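Local coordinates for ferulic acid esterase, AmCE1/Fae1A (Anaeromyces mucronatus, PDB 5CXX), which probably hydrolyses feruloyl ester bonds, as a family CE1 ferulic acid esterase of an anaerobic fungus, and binds ferulic acid, at residues A[31-42]-A[127-137]. Sequence-based numbering, arbitrary orientation. Where two conformers were deposited one is given.
With SO4 (sulfate ion), chain E.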
ATOM      1  N   TYR A  31      11.795  15.745   4.936  1.00 19.91           N
ATOM      2  CA  TYR A  31      11.395  16.649   3.849  1.00 19.61           C
ATOM      3  C   TYR A  31      10.242  17.530   4.348  1.00 18.94           C
ATOM      4  O   TYR A  31       9.497  17.162   5.294  1.00 21.67           O
ATOM      5  CB  TYR A  31      10.957  15.886   2.560  1.00 18.73           C
ATOM      6  CG  TYR A  31       9.679  15.103   2.781  1.00 18.79           C
ATOM      7  CD1 TYR A  31       9.721  13.836   3.390  1.00 20.03           C
ATOM      8  CD2 TYR A  31       8.441  15.669   2.444  1.00 18.70           C
ATOM      9  CE1 TYR A  31       8.494  13.094   3.660  1.00 19.97           C
ATOM     10  CE2 TYR A  31       7.237  14.938   2.670  1.00 17.91           C
ATOM     11  CZ  TYR A  31       7.290  13.694   3.316  1.00 19.54           C
ATOM     12  OH  TYR A  31       6.071  13.058   3.521  1.00 18.85           O
ATOM     13  N   TYR A  32      10.089  18.714   3.771  1.00 19.58           N
ATOM     14  CA  TYR A  32       9.038  19.601   4.285  1.00 19.03           C
ATOM     15  C   TYR A  32       7.728  19.392   3.519  1.00 18.70           C
ATOM     16  O   TYR A  32       7.763  19.399   2.304  1.00 20.89           O
ATOM     17  CB  TYR A  32       9.470  21.101   4.189  1.00 20.76           C
ATOM     18  CG  TYR A  32       8.463  22.026   4.841  1.00 22.03           C
ATOM     19  CD1 TYR A  32       8.469  22.251   6.221  1.00 20.79           C
ATOM     20  CD2 TYR A  32       7.429  22.604   4.097  1.00 19.77           C
ATOM     21  CE1 TYR A  32       7.486  23.013   6.816  1.00 20.01           C
ATOM     22  CE2 TYR A  32       6.467  23.353   4.648  1.00 18.47           C
ATOM     23  CZ  TYR A  32       6.478  23.584   6.070  1.00 19.03           C
ATOM     24  OH  TYR A  32       5.516  24.371   6.646  1.00 20.01           O
ATOM     25  N   SER A  33       6.625  19.312   4.253  1.00 19.96           N
ATOM     26  CA  SER A  33       5.284  19.149   3.626  1.00 20.15           C
ATOM     27  C   SER A  33       4.443  20.418   3.802  1.00 17.66           C
ATOM     28  O   SER A  33       4.096  20.809   4.918  1.00 19.76           O
ATOM     29  CB  SER A  33       4.551  17.987   4.303  1.00 20.81           C
ATOM     30  OG  SER A  33       3.152  18.063   3.911  1.00 20.35           O
ATOM     31  N   LYS A  34       4.084  21.022   2.662  1.00 20.17           N
ATOM     32  CA  LYS A  34       3.107  22.103   2.710  1.00 19.46           C
ATOM     33  C   LYS A  34       1.686  21.632   3.120  1.00 20.08           C
ATOM     34  O   LYS A  34       0.842  22.490   3.395  1.00 22.31           O
ATOM     35  CB  LYS A  34       3.029  22.849   1.367  1.00 21.32           C
ATOM     36  CG  LYS A  34       2.572  21.956   0.238  1.00 22.54           C
ATOM     37  CD  LYS A  34       2.678  22.744  -1.112  1.00 25.66           C
ATOM     38  CE  LYS A  34       2.229  21.820  -2.258  1.00 30.13           C
ATOM     39  NZ  LYS A  34       2.548  22.509  -3.562  1.00 36.38           N
ATOM     40  N   VAL A  35       1.438  20.320   3.076  1.00 19.13           N
ATOM     41  CA  VAL A  35       0.122  19.794   3.427  1.00 18.50           C
ATOM     42  C   VAL A  35      -0.035  19.752   4.953  1.00 21.50           C
ATOM     43  O   VAL A  35      -1.031  20.264   5.497  1.00 20.31           O
ATOM     44  CB  VAL A  35      -0.066  18.417   2.784  1.00 19.26           C
ATOM     45  CG1 VAL A  35      -1.259  17.711   3.404  1.00 20.38           C
ATOM     46  CG2 VAL A  35      -0.245  18.548   1.269  1.00 20.17           C
ATOM     47  N   THR A  36       0.952  19.194   5.623  1.00 18.60           N
ATOM     48  CA  THR A  36       0.930  19.197   7.125  1.00 18.71           C
ATOM     49  C   THR A  36       1.539  20.460   7.726  1.00 20.91           C
ATOM     50  O   THR A  36       1.385  20.747   8.918  1.00 19.99           O
ATOM     51  CB  THR A  36       1.701  17.996   7.703  1.00 20.12           C
ATOM     52  OG1 THR A  36       3.074  18.076   7.277  1.00 18.74           O
ATOM     53  CG2 THR A  36       1.094  16.653   7.164  1.00 21.26           C
ATOM     54  N   GLU A  37       2.210  21.239   6.902  1.00 19.76           N
ATOM     55  CA  GLU A  37       3.018  22.413   7.325  1.00 19.54           C
ATOM     56  C   GLU A  37       4.064  22.021   8.360  1.00 19.61           C
ATOM     57  O   GLU A  37       4.392  22.805   9.246  1.00 20.86           O
ATOM     58  CB  GLU A  37       2.134  23.569   7.818  1.00 21.30           C
ATOM     59  CG  GLU A  37       1.131  23.965   6.708  1.00 24.76           C
ATOM     60  CD  GLU A  37       0.316  25.204   7.024  1.00 28.62           C
ATOM     61  OE1 GLU A  37       0.704  26.030   7.871  1.00 27.25           O
ATOM     62  OE2 GLU A  37      -0.793  25.349   6.445  1.00 27.03           O
ATOM     63  N   THR A  38       4.654  20.844   8.172  1.00 19.57           N
ATOM     64  CA  THR A  38       5.719  20.380   9.050  1.00 20.77           C
ATOM     65  C   THR A  38       6.747  19.584   8.263  1.00 20.71           C
ATOM     66  O   THR A  38       6.486  19.151   7.150  1.00 19.92           O
ATOM     67  CB  THR A  38       5.178  19.464  10.165  1.00 20.90           C
ATOM     68  OG1 THR A  38       4.576  18.329   9.562  1.00 19.80           O
ATOM     69  CG2 THR A  38       4.157  20.197  11.034  1.00 22.63           C
ATOM     70  N   GLU A  39       7.906  19.442   8.900  1.00 20.82           N
ATOM     71  CA  GLU A  39       8.891  18.454   8.425  0.58 18.50           C
ATOM     72  C   GLU A  39       8.432  17.040   8.729  1.00 21.00           C
ATOM     73  O   GLU A  39       7.958  16.754   9.840  1.00 23.07           O
ATOM     74  CB  GLU A  39      10.264  18.694   9.077  0.58 19.21           C
ATOM     75  CG  GLU A  39      10.885  20.048   8.789  0.58 20.99           C
ATOM     76  CD  GLU A  39      11.576  20.153   7.425  0.58 25.00           C
ATOM     77  OE1 GLU A  39      11.781  19.123   6.760  0.58 26.43           O
ATOM     78  OE2 GLU A  39      11.942  21.286   7.020  0.58 26.56           O
ATOM     79  N   ARG A  40       8.473  16.183   7.714  1.00 19.52           N
ATOM     80  CA  ARG A  40       8.029  14.801   7.851  1.00 17.31           C
ATOM     81  C   ARG A  40       9.144  13.836   7.456  1.00 19.90           C
ATOM     82  O   ARG A  40      10.185  14.255   6.952  1.00 20.45           O
ATOM     83  CB  ARG A  40       6.788  14.549   6.994  1.00 19.55           C
ATOM     84  CG  ARG A  40       5.744  15.653   7.063  1.00 19.13           C
ATOM     85  CD  ARG A  40       4.442  15.220   6.409  1.00 17.34           C
ATOM     86  NE  ARG A  40       3.727  14.235   7.216  1.00 16.91           N
ATOM     87  CZ  ARG A  40       3.581  12.958   6.879  1.00 17.81           C
ATOM     88  NH1 ARG A  40       4.101  12.504   5.746  1.00 17.43           N
ATOM     89  NH2 ARG A  40       2.915  12.132   7.674  1.00 18.36           N
ATOM     90  N   LYS A  41       8.923  12.546   7.689  1.00 18.07           N
ATOM     91  CA  LYS A  41       9.921  11.523   7.335  1.00 20.19           C
ATOM     92  C   LYS A  41       9.310  10.449   6.457  1.00 18.47           C
ATOM     93  O   LYS A  41       8.114  10.144   6.576  1.00 18.40           O
ATOM     94  CB  LYS A  41      10.468  10.853   8.589  1.00 22.26           C
ATOM     95  CG  LYS A  41      11.372  11.902   9.465  1.00 29.33           C
ATOM     96  CD  LYS A  41      12.027  11.270  10.681  1.00 44.73           C
ATOM     97  CE  LYS A  41      13.098  12.188  11.291  1.00 51.61           C
ATOM     98  NZ  LYS A  41      12.707  13.603  11.148  1.00 55.16           N
ATOM     99  N   MET A  42      10.148   9.884   5.580  1.00 19.34           N
ATOM    100  CA  MET A  42       9.744   8.680   4.820  1.00 16.63           C
ATOM    101  C   MET A  42      11.022   7.851   4.617  1.00 18.37           C
ATOM    102  O   MET A  42      12.123   8.409   4.587  1.00 22.02           O
ATOM    103  CB  MET A  42       9.118   8.992   3.423  1.00 18.61           C
ATOM    104  CG  MET A  42      10.044   9.851   2.542  1.00 18.95           C
ATOM    105  SD  MET A  42       8.994  10.284   1.115  1.00 20.84           S
ATOM    106  CE  MET A  42      10.109  11.408   0.210  1.00 22.08           C
ATOM    107  N   ASN A 127      -3.559  13.997  -0.162  1.00 16.86           N
ATOM    108  CA  ASN A 127      -2.947  15.257  -0.491  1.00 17.36           C
ATOM    109  C   ASN A 127      -1.410  15.229  -0.275  1.00 18.26           C
ATOM    110  O   ASN A 127      -0.652  15.739  -1.112  1.00 17.64           O
ATOM    111  CB  ASN A 127      -3.587  16.400   0.344  1.00 18.01           C
ATOM    112  CG  ASN A 127      -5.056  16.544  -0.004  1.00 21.74           C
ATOM    113  OD1 ASN A 127      -5.358  16.632  -1.201  1.00 22.57           O
ATOM    114  ND2 ASN A 127      -5.969  16.454   0.973  1.00 22.08           N
ATOM    115  N   GLU A 128      -0.983  14.587   0.818  1.00 17.86           N
ATOM    116  CA  GLU A 128       0.474  14.423   1.093  1.00 17.46           C
ATOM    117  C   GLU A 128       1.146  13.672  -0.046  1.00 16.81           C
ATOM    118  O   GLU A 128       2.181  14.112  -0.548  1.00 16.55           O
ATOM    119  CB  GLU A 128       0.677  13.648   2.419  1.00 17.64           C
ATOM    120  CG  GLU A 128       2.169  13.402   2.768  1.00 17.19           C
ATOM    121  CD  GLU A 128       2.897  14.724   3.057  1.00 20.05           C
ATOM    122  OE1 GLU A 128       2.231  15.771   3.268  1.00 19.31           O
ATOM    123  OE2 GLU A 128       4.149  14.720   3.048  1.00 19.34           O
ATOM    124  N   LEU A 129       0.500  12.596  -0.499  1.00 15.95           N
ATOM    125  CA  LEU A 129       1.140  11.774  -1.540  1.00 15.78           C
ATOM    126  C   LEU A 129       1.236  12.583  -2.860  1.00 16.35           C
ATOM    127  O   LEU A 129       2.288  12.643  -3.500  1.00 17.31           O
ATOM    128  CB  LEU A 129       0.344  10.461  -1.701  1.00 16.00           C
ATOM    129  CG  LEU A 129       0.922   9.587  -2.856  1.00 16.84           C
ATOM    130  CD1 LEU A 129       2.291   9.020  -2.492  1.00 18.50           C
ATOM    131  CD2 LEU A 129      -0.086   8.425  -3.150  1.00 16.90           C
ATOM    132  N   ILE A 130       0.097  13.162  -3.282  1.00 17.10           N
ATOM    133  CA  ILE A 130       0.024  13.737  -4.647  1.00 17.03           C
ATOM    134  C   ILE A 130       0.704  15.092  -4.727  1.00 17.82           C
ATOM    135  O   ILE A 130       1.395  15.388  -5.720  1.00 19.82           O
ATOM    136  CB  ILE A 130      -1.473  13.799  -5.081  1.00 21.02           C
ATOM    137  CG1 ILE A 130      -1.954  12.352  -5.248  1.00 19.89           C
ATOM    138  CG2 ILE A 130      -1.639  14.640  -6.335  1.00 20.30           C
ATOM    139  CD1 ILE A 130      -3.514  12.264  -5.439  1.00 19.37           C
ATOM    140  N   GLU A 131       0.558  15.902  -3.655  1.00 18.67           N
ATOM    141  CA  GLU A 131       1.085  17.268  -3.678  1.00 19.60           C
ATOM    142  C   GLU A 131       2.537  17.373  -3.198  1.00 18.36           C
ATOM    143  O   GLU A 131       3.203  18.353  -3.532  1.00 21.37           O
ATOM    144  CB  GLU A 131       0.245  18.213  -2.786  1.00 20.52           C
ATOM    145  CG  GLU A 131      -1.208  18.281  -3.275  1.00 23.93           C
ATOM    146  CD  GLU A 131      -2.042  19.156  -2.360  1.00 34.32           C
ATOM    147  OE1 GLU A 131      -1.495  20.017  -1.643  1.00 42.58           O
ATOM    148  OE2 GLU A 131      -3.252  18.973  -2.328  1.00 43.63           O
ATOM    149  N   VAL A 132       2.983  16.415  -2.379  1.00 19.36           N
ATOM    150  CA  VAL A 132       4.310  16.571  -1.731  1.00 18.74           C
ATOM    151  C   VAL A 132       5.234  15.404  -2.048  1.00 19.18           C
ATOM    152  O   VAL A 132       6.353  15.651  -2.543  1.00 19.14           O
ATOM    153  CB  VAL A 132       4.214  16.708  -0.209  1.00 19.27           C
ATOM    154  CG1 VAL A 132       5.614  17.031   0.366  1.00 19.62           C
ATOM    155  CG2 VAL A 132       3.314  17.866   0.107  1.00 19.39           C
ATOM    156  N   ILE A 133       4.814  14.177  -1.760  1.00 17.28           N
ATOM    157  CA  ILE A 133       5.752  13.064  -1.885  1.00 17.30           C
ATOM    158  C   ILE A 133       6.074  12.708  -3.342  1.00 19.41           C
ATOM    159  O   ILE A 133       7.263  12.546  -3.711  1.00 18.55           O
ATOM    160  CB  ILE A 133       5.224  11.844  -1.174  1.00 16.78           C
ATOM    161  CG1 ILE A 133       5.312  12.074   0.373  1.00 16.44           C
ATOM    162  CG2 ILE A 133       6.099  10.580  -1.455  1.00 19.77           C
ATOM    163  CD1 ILE A 133       4.633  10.922   1.155  1.00 17.54           C
ATOM    164  N   MET A 134       5.074  12.635  -4.180  1.00 17.95           N
ATOM    165  CA  MET A 134       5.338  12.302  -5.575  0.73 17.06           C
ATOM    166  C   MET A 134       6.224  13.334  -6.257  1.00 21.16           C
ATOM    167  O   MET A 134       7.203  12.976  -6.935  1.00 21.62           O
ATOM    168  CB  MET A 134       4.024  12.105  -6.352  0.73 19.46           C
ATOM    169  CG  MET A 134       3.459  10.788  -6.052  0.73 19.10           C
ATOM    170  SD  MET A 134       1.840  10.640  -6.821  0.73 21.20           S
ATOM    171  CE  MET A 134       2.348  10.061  -8.417  0.73 23.83           C
ATOM    172  N   PRO A 135       5.953  14.659  -6.065  1.00 19.15           N
ATOM    173  CA  PRO A 135       6.907  15.626  -6.650  1.00 22.17           C
ATOM    174  C   PRO A 135       8.314  15.510  -6.030  1.00 20.99           C
ATOM    175  O   PRO A 135       9.316  15.677  -6.729  1.00 23.37           O
ATOM    176  CB  PRO A 135       6.274  16.994  -6.327  1.00 23.94           C
ATOM    177  CG  PRO A 135       4.773  16.681  -6.212  1.00 24.36           C
ATOM    178  CD  PRO A 135       4.694  15.318  -5.617  1.00 20.90           C
ATOM    179  N   TYR A 136       8.408  15.229  -4.729  1.00 20.10           N
ATOM    180  CA  TYR A 136       9.740  15.078  -4.130  1.00 22.33           C
ATOM    181  C   TYR A 136      10.520  13.957  -4.833  1.00 21.13           C
ATOM    182  O   TYR A 136      11.686  14.089  -5.177  1.00 20.73           O
ATOM    183  CB  TYR A 136       9.572  14.768  -2.643  1.00 21.80           C
ATOM    184  CG  TYR A 136      10.916  14.747  -1.931  1.00 21.13           C
ATOM    185  CD1 TYR A 136      11.702  13.583  -1.937  1.00 22.77           C
ATOM    186  CD2 TYR A 136      11.384  15.879  -1.238  1.00 20.56           C
ATOM    187  CE1 TYR A 136      12.980  13.571  -1.304  1.00 21.78           C
ATOM    188  CE2 TYR A 136      12.614  15.862  -0.608  1.00 21.57           C
ATOM    189  CZ  TYR A 136      13.410  14.719  -0.669  1.00 23.83           C
ATOM    190  OH  TYR A 136      14.651  14.750  -0.044  1.00 25.61           O
ATOM    191  N   MET A 137       9.846  12.822  -5.008  1.00 20.28           N
ATOM    192  CA  MET A 137      10.515  11.670  -5.632  1.00 20.62           C
ATOM    193  C   MET A 137      10.965  12.007  -7.025  1.00 23.54           C
ATOM    194  O   MET A 137      12.077  11.615  -7.408  1.00 23.41           O
ATOM    195  CB  MET A 137       9.568  10.444  -5.676  1.00 18.30           C
ATOM    196  CG  MET A 137       9.264   9.870  -4.273  1.00 20.39           C
ATOM    197  SD  MET A 137      10.757   9.429  -3.305  1.00 20.27           S
ATOM    198  CE  MET A 137      11.447   8.105  -4.371  1.00 21.32           C
TER
HETATM  199  S   SO4 E 302      12.765  19.840   1.042  0.75 32.34           S
HETATM  200  O1  SO4 E 302      11.795  19.542  -0.055  0.75 33.51           O
HETATM  201  O2  SO4 E 302      12.151  19.669   2.327  0.75 30.77           O
HETATM  202  O3  SO4 E 302      13.133  21.241   0.872  0.75 43.29           O
HETATM  203  O4  SO4 E 302      13.999  19.015   1.025  0.75 33.01           O
HETATM  204  O   HOH W   1       2.681  20.261  -5.342  1.00 34.67           O
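The Tyr-31 ring fits against Val-132, Ile-133 and Tyr-136 of the helix. CG1 of Val-132 meets the ring edge, 3.5 Å from Tyr-31 CE2. The ring also turns its edge toward the face of Tyr-136, with centroids 5.7 Å apart and planes at 50°. Its hydroxyl donates to Glu-128, with Tyr-31 OH 2.6 Å from Glu-128 OE2, on the anti side of the carboxylate. The other oxygen uses its syn lone pair to accept from Ser-33, OG to Glu-128 OE1 2.6 Å. Glu-128 reaches both because its chain leaves anti to the backbone N and then bends at chi2 (66°). Arg-40 NH1 donates to Tyr-31 OH in the guanidinium plane and forms a long salt bridge to Glu-128 OE2 at 3.5 Å. Its NH2 is held by the carbonyls of Tyr-102 and Asp-100.

The fold is an alpha/beta-hydrolase. Here the hairpin of strands 26-33 and 38-45, at one edge of the main sheet, packs against helix 125-140. The turn carries a G1 beta bulge, where Glu-37 and Thr-38 face Ser-33. Ser-33 OG accepts from the backbone N of Val-35 and Thr-36, in an ST turn and an ST motif. A glutamine in place of Glu-128 would probably leave the Arg-40 guanidinium without its carboxylate mate and cost Tyr-31 or Ser-33 its acceptor.

In the turn, Val-35 CG2 rests 3.8 Å from Val-132 CG2. On the second strand, Met-42 sets its CE 3.4 Å from Tyr-136 CD1 and its SD against Ile-133 CG2. A water links Lys-34 NZ to the carbonyl of Glu-131.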